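PDB 4R85: cytosine deaminase from Klebsiella pneumoniae, which catalyses the hydrolytic removal of the exocyclic amino group of cytosine, and probably of 5-methylcytosine, at an Fe(II) centre. Local coordinates for residues A[98-101]-A[102-105]; A[324-327]-A[328-332]. All coordinates share one frame; numbering follows the deposited sequence.

Interaction 1. Residues A[98-101]-A[102-105]; sequences RALK and TIGM
Arg-98 to Lys-101 and Thr-102 to Met-105 are consecutive turns of one alpha-helix, joined by four successive i to i+4 backbone hydrogen bonds. Thr-102 N donates to Arg-98 O at 3.1 Å, and Ile-103 N to Ala-99 O at 2.9 Å with an N-H...O angle of 161°. The next two, Gly-104 N to Leu-100 O and Met-105 N to Lys-101 O, carry the ladder on without a break. Over this frame the side chains sort by face, as expected of an outer helix in the TIM-barrel-like amidohydrolase fold. One strip, Ala-99, Leu-100 and Ile-103, meets helix 126-137; within it Leu-100 CD2 and Ile-103 CD1 come no closer than 4.5 Å, a loose apolar touch. Ile-103 lies tighter against the backbone: CG1 is beside its own backbone N (chi1 -74°) and reaches back over the preceding turn to 3.2 Å from Ala-99 O. Lys-101 and Met-105 form another strip, one turn apart. The methyl CE of Met-105 approaches the aliphatic CG of Lys-101 at 4.2 Å, the two chains crossing at a slant, while Met-105 CG rests 3.5 Å from the carbonyl oxygen Lys-101 O. The lysine is extended along its length, with CG anti to the backbone N (chi1 176°), and takes part through its methylenes. Thr-102 turns OG1 back along the helix to 3.4 Å from Arg-98 O, at best a weak bond; its stronger partner is Thr-62 OG1. Arg-98 also binds the loop that carries Thr-62, through NH1 to Thr-62 O and Asp-60 O, while NE forms a salt bridge with Asp-94 of the same helix.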
ATOM      1  N   ARG A  98      19.558  17.039   2.632  1.00 20.70           N
ATOM      2  CA  ARG A  98      18.655  15.937   2.287  1.00 21.95           C
ATOM      3  C   ARG A  98      18.104  15.231   3.526  1.00 20.29           C
ATOM      4  O   ARG A  98      16.918  14.895   3.595  1.00 19.36           O
ATOM      5  CB  ARG A  98      19.360  14.923   1.381  1.00 17.01           C
ATOM      6  CG  ARG A  98      19.691  15.469  -0.006  1.00 16.58           C
ATOM      7  CD  ARG A  98      20.358  14.409  -0.904  1.00 20.63           C
ATOM      8  NE  ARG A  98      21.741  14.133  -0.509  1.00 21.10           N
ATOM      9  CZ  ARG A  98      22.124  13.106   0.249  1.00 21.54           C
ATOM     10  NH1 ARG A  98      21.236  12.238   0.718  1.00 19.02           N
ATOM     11  NH2 ARG A  98      23.405  12.952   0.555  1.00 23.51           N
ATOM     12  N   ALA A  99      18.969  15.001   4.507  1.00 18.60           N
ATOM     13  CA  ALA A  99      18.551  14.335   5.738  1.00 19.69           C
ATOM     14  C   ALA A  99      17.503  15.168   6.474  1.00 17.13           C
ATOM     15  O   ALA A  99      16.496  14.645   6.952  1.00 20.25           O
ATOM     16  CB  ALA A  99      19.752  14.064   6.631  1.00 22.02           C
ATOM     17  N   LEU A 100      17.738  16.473   6.549  1.00 18.18           N
ATOM     18  CA  LEU A 100      16.820  17.364   7.246  1.00 19.60           C
ATOM     19  C   LEU A 100      15.461  17.428   6.567  1.00 19.95           C
ATOM     20  O   LEU A 100      14.438  17.445   7.239  1.00 19.76           O
ATOM     21  CB  LEU A 100      17.421  18.762   7.387  1.00 23.81           C
ATOM     22  CG  LEU A 100      18.517  18.846   8.449  1.00 25.24           C
ATOM     23  CD1 LEU A 100      19.093  20.246   8.479  1.00 22.18           C
ATOM     24  CD2 LEU A 100      17.974  18.438   9.823  1.00 25.86           C
ATOM     25  N   LYS A 101      15.449  17.446   5.237  1.00 18.57           N
ATOM     26  CA  LYS A 101      14.190  17.430   4.497  1.00 21.91           C
ATOM     27  C   LYS A 101      13.376  16.165   4.771  1.00 20.70           C
ATOM     28  O   LYS A 101      12.157  16.215   4.956  1.00 17.91           O
ATOM     29  CB  LYS A 101      14.454  17.567   3.002  1.00 22.50           C
ATOM     30  CG  LYS A 101      13.206  17.457   2.149  1.00 24.86           C
ATOM     31  CD  LYS A 101      13.461  17.990   0.746  1.00 25.89           C
ATOM     32  CE  LYS A 101      12.320  17.644  -0.200  1.00 29.08           C
ATOM     33  NZ  LYS A 101      12.544  18.271  -1.541  1.00 36.81           N
ATOM     34  N   THR A 102      14.054  15.027   4.799  1.00 15.07           N
ATOM     35  CA  THR A 102      13.382  13.751   5.005  1.00 18.21           C
ATOM     36  C   THR A 102      12.923  13.609   6.464  1.00 20.46           C
ATOM     37  O   THR A 102      11.852  13.069   6.748  1.00 14.40           O
ATOM     38  CB  THR A 102      14.288  12.589   4.557  1.00 15.27           C
ATOM     39  OG1 THR A 102      14.404  12.623   3.130  1.00 18.89           O
ATOM     40  CG2 THR A 102      13.702  11.240   4.953  1.00 13.97           C
ATOM     41  N   ILE A 103      13.726  14.127   7.383  1.00 18.59           N
ATOM     42  CA  ILE A 103      13.313  14.191   8.776  1.00 15.41           C
ATOM     43  C   ILE A 103      12.039  15.041   8.919  1.00 15.22           C
ATOM     44  O   ILE A 103      11.131  14.683   9.676  1.00 17.72           O
ATOM     45  CB  ILE A 103      14.452  14.725   9.667  1.00 22.20           C
ATOM     46  CG1 ILE A 103      15.530  13.643   9.829  1.00 17.70           C
ATOM     47  CG2 ILE A 103      13.914  15.141  11.028  1.00 25.99           C
ATOM     48  CD1 ILE A 103      16.812  14.146  10.456  1.00 17.58           C
ATOM     49  N   GLY A 104      11.970  16.145   8.173  1.00 16.70           N
ATOM     50  CA  GLY A 104      10.765  16.956   8.102  1.00 21.49           C
ATOM     51  C   GLY A 104       9.538  16.163   7.686  1.00 26.12           C
ATOM     52  O   GLY A 104       8.470  16.300   8.289  1.00 20.66           O
ATOM     53  N   MET A 105       9.691  15.320   6.667  1.00 20.68           N
ATOM     54  CA  MET A 105       8.605  14.446   6.221  1.00 15.65           C
ATOM     55  C   MET A 105       8.181  13.483   7.315  1.00 18.12           C
ATOM     56  O   MET A 105       6.993  13.185   7.456  1.00 17.14           O
ATOM     57  CB  MET A 105       9.027  13.592   5.020  1.00 17.04           C
ATOM     58  CG  MET A 105       9.427  14.334   3.760  1.00 22.81           C
ATOM     59  SD  MET A 105       9.782  13.081   2.488  1.00 27.08           S
ATOM     60  CE  MET A 105      10.964  13.994   1.498  1.00 27.49           C
TER

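Interaction 2. Residues A[324-327]-A[328-332]; sequences RILD and AGLHI
Helix 322-332, one of the outer helices of the amidohydrolase barrel, ends in a turn where Asp-327 and His-331 meet as an i, i+4 pair at the subunit interface. The joint is a carbonyl gripped twice. His-331 ND1 donates to Asp-327 O at 2.7 Å with an N-H...O angle of 162°, and His-331 N reaches the same oxygen at 3.2 Å. The imidazole presents its edge, with the acceptor near the ring plane, yet ND1 stands well above the carbonyl plane, off the lone pairs. CG of the histidine lies beside its own backbone N (chi1 -75°), which swings the ring back over the preceding turn. The ND1 bond should limit the ring's rotation and marks ND1 as protonated, leaving NE2 for Tyr-315 of the second subunit; the bond from His-331 N is the ordinary helical one. Beside it the Asp-327 carboxylate stands almost perpendicular to the ring, planes 80° apart, with OD2 3.1 Å from CE1; OD1 forms a salt bridge with Arg-324 of the second subunit, and Arg-324 of this chain makes the reciprocal bridge to Asp-327 of the second subunit. Elsewhere on the helix Leu-326 CD1 packs 4.0 Å from Leu-330 CG, and that CG also sits 3.2 Å from Leu-326 O. Backbone bonds run beneath: Ala-328 N to Arg-324 O, Gly-329 N to Ile-325 O at 2.8 Å, and Leu-330 N to Leu-326 O. Ile-325 and Leu-326 lean on Phe-305 of strand 303-305, Ile-325 and Ala-328 on helix 271-277, and Leu-326 and Asp-327 on Val-384 of helix 380-386.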
ATOM      1  N   ARG A 324       1.446   3.857   5.738  1.00 17.83           N
ATOM      2  CA  ARG A 324       1.404   3.270   4.410  1.00 13.08           C
ATOM      3  C   ARG A 324       2.168   1.944   4.441  1.00 12.32           C
ATOM      4  O   ARG A 324       1.744   0.961   3.836  1.00 13.21           O
ATOM      5  CB  ARG A 324       2.015   4.228   3.369  1.00 17.87           C
ATOM      6  CG  ARG A 324       1.738   3.837   1.921  1.00 22.74           C
ATOM      7  CD  ARG A 324       2.410   4.804   0.918  1.00 28.11           C
ATOM      8  NE  ARG A 324       3.854   4.847   1.135  1.00 28.71           N
ATOM      9  CZ  ARG A 324       4.743   4.144   0.444  1.00 23.00           C
ATOM     10  NH1 ARG A 324       4.351   3.352  -0.550  1.00 19.81           N
ATOM     11  NH2 ARG A 324       6.032   4.235   0.744  1.00 19.98           N
ATOM     12  N   ILE A 325       3.295   1.936   5.154  1.00 11.14           N
ATOM     13  CA  ILE A 325       4.122   0.737   5.318  1.00 15.20           C
ATOM     14  C   ILE A 325       3.387  -0.348   6.094  1.00 17.97           C
ATOM     15  O   ILE A 325       3.422  -1.537   5.737  1.00 15.84           O
ATOM     16  CB  ILE A 325       5.413   1.063   6.095  1.00 19.68           C
ATOM     17  CG1 ILE A 325       6.208   2.162   5.394  1.00 23.58           C
ATOM     18  CG2 ILE A 325       6.261  -0.185   6.320  1.00 20.18           C
ATOM     19  CD1 ILE A 325       6.199   2.127   3.891  1.00 18.84           C
ATOM     20  N   LEU A 326       2.732   0.067   7.174  1.00 12.27           N
ATOM     21  CA  LEU A 326       1.925  -0.844   7.962  1.00 12.15           C
ATOM     22  C   LEU A 326       0.886  -1.513   7.080  1.00 12.22           C
ATOM     23  O   LEU A 326       0.739  -2.722   7.114  1.00 15.01           O
ATOM     24  CB  LEU A 326       1.251  -0.102   9.125  1.00 11.34           C
ATOM     25  CG  LEU A 326       0.298  -0.927   9.999  1.00 14.08           C
ATOM     26  CD1 LEU A 326       1.036  -2.103  10.622  1.00 15.28           C
ATOM     27  CD2 LEU A 326      -0.332  -0.044  11.085  1.00 15.98           C
ATOM     28  N   ASP A 327       0.169  -0.723   6.285  1.00 11.66           N
ATOM     29  CA  ASP A 327      -0.837  -1.268   5.377  1.00 13.74           C
ATOM     30  C   ASP A 327      -0.222  -2.353   4.473  1.00 13.37           C
ATOM     31  O   ASP A 327      -0.735  -3.483   4.376  1.00 12.04           O
ATOM     32  CB  ASP A 327      -1.410  -0.130   4.530  1.00 19.68           C
ATOM     33  CG  ASP A 327      -2.602  -0.552   3.695  1.00 25.95           C
ATOM     34  OD1 ASP A 327      -2.630  -0.205   2.490  1.00 26.36           O
ATOM     35  OD2 ASP A 327      -3.525  -1.194   4.242  1.00 24.56           O
ATOM     36  N   ALA A 328       0.896  -2.007   3.842  1.00 11.62           N
ATOM     37  CA  ALA A 328       1.602  -2.918   2.947  1.00 13.89           C
ATOM     38  C   ALA A 328       1.989  -4.205   3.661  1.00 14.33           C
ATOM     39  O   ALA A 328       1.788  -5.302   3.145  1.00 13.88           O
ATOM     40  CB  ALA A 328       2.853  -2.238   2.395  1.00 15.74           C
ATOM     41  N   GLY A 329       2.552  -4.051   4.852  1.00 12.93           N
ATOM     42  CA  GLY A 329       3.015  -5.179   5.632  1.00 12.20           C
ATOM     43  C   GLY A 329       1.889  -6.120   5.988  1.00 15.55           C
ATOM     44  O   GLY A 329       2.023  -7.330   5.847  1.00 12.22           O
ATOM     45  N   LEU A 330       0.769  -5.569   6.447  1.00 12.28           N
ATOM     46  CA  LEU A 330      -0.368  -6.408   6.816  1.00 13.28           C
ATOM     47  C   LEU A 330      -0.901  -7.226   5.636  1.00 12.17           C
ATOM     48  O   LEU A 330      -1.331  -8.376   5.812  1.00 11.72           O
ATOM     49  CB  LEU A 330      -1.487  -5.564   7.432  1.00 13.01           C
ATOM     50  CG  LEU A 330      -1.150  -4.801   8.715  1.00 12.96           C
ATOM     51  CD1 LEU A 330      -2.373  -4.015   9.174  1.00 16.36           C
ATOM     52  CD2 LEU A 330      -0.694  -5.747   9.817  1.00 16.12           C
ATOM     53  N   HIS A 331      -0.888  -6.635   4.442  1.00 13.38           N
ATOM     54  CA  HIS A 331      -1.340  -7.340   3.238  1.00 11.14           C
ATOM     55  C   HIS A 331      -0.355  -8.436   2.825  1.00 15.07           C
ATOM     56  O   HIS A 331      -0.734  -9.593   2.640  1.00 15.00           O
ATOM     57  CB  HIS A 331      -1.503  -6.372   2.052  1.00 17.43           C
ATOM     58  CG  HIS A 331      -2.722  -5.508   2.122  1.00 16.49           C
ATOM     59  ND1 HIS A 331      -2.841  -4.451   3.004  1.00 16.86           N
ATOM     60  CD2 HIS A 331      -3.865  -5.524   1.396  1.00 12.69           C
ATOM     61  CE1 HIS A 331      -4.016  -3.868   2.830  1.00 15.97           C
ATOM     62  NE2 HIS A 331      -4.657  -4.499   1.862  1.00 14.80           N
ATOM     63  N   ILE A 332       0.913  -8.065   2.670  1.00 13.37           N
ATOM     64  CA  ILE A 332       1.924  -8.993   2.148  1.00 10.77           C
ATOM     65  C   ILE A 332       2.194 -10.162   3.101  1.00 11.75           C
ATOM     66  O   ILE A 332       2.486 -11.281   2.668  1.00 13.97           O
ATOM     67  CB  ILE A 332       3.248  -8.256   1.814  1.00 12.39           C
ATOM     68  CG1 ILE A 332       2.968  -7.097   0.853  1.00 21.82           C
ATOM     69  CG2 ILE A 332       4.238  -9.211   1.155  1.00 16.42           C
ATOM     70  CD1 ILE A 332       4.178  -6.183   0.568  1.00 23.05           C
TER

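Interactions 1 and 2 apply the same local principle, residues a turn apart meeting along a helix, at two places in one amidohydrolase barrel. Their centres are 23 Å apart and their nearest atoms about 10 Å, so neither touches the other. Both stand back from the active site: the side chain of Arg-98 is about 12 Å from the bound 5-methylcytosine, and that of Ile-325 about 12 Å from the iron. Their outward roles differ. Arg-98 and Thr-102 of helix 92-108 turn their polar ends to the loop around Thr-62, which follows the iron ligands His-56 and His-58 in the same chain, whereas 324-332 directs its charged and aromatic groups into the second subunit.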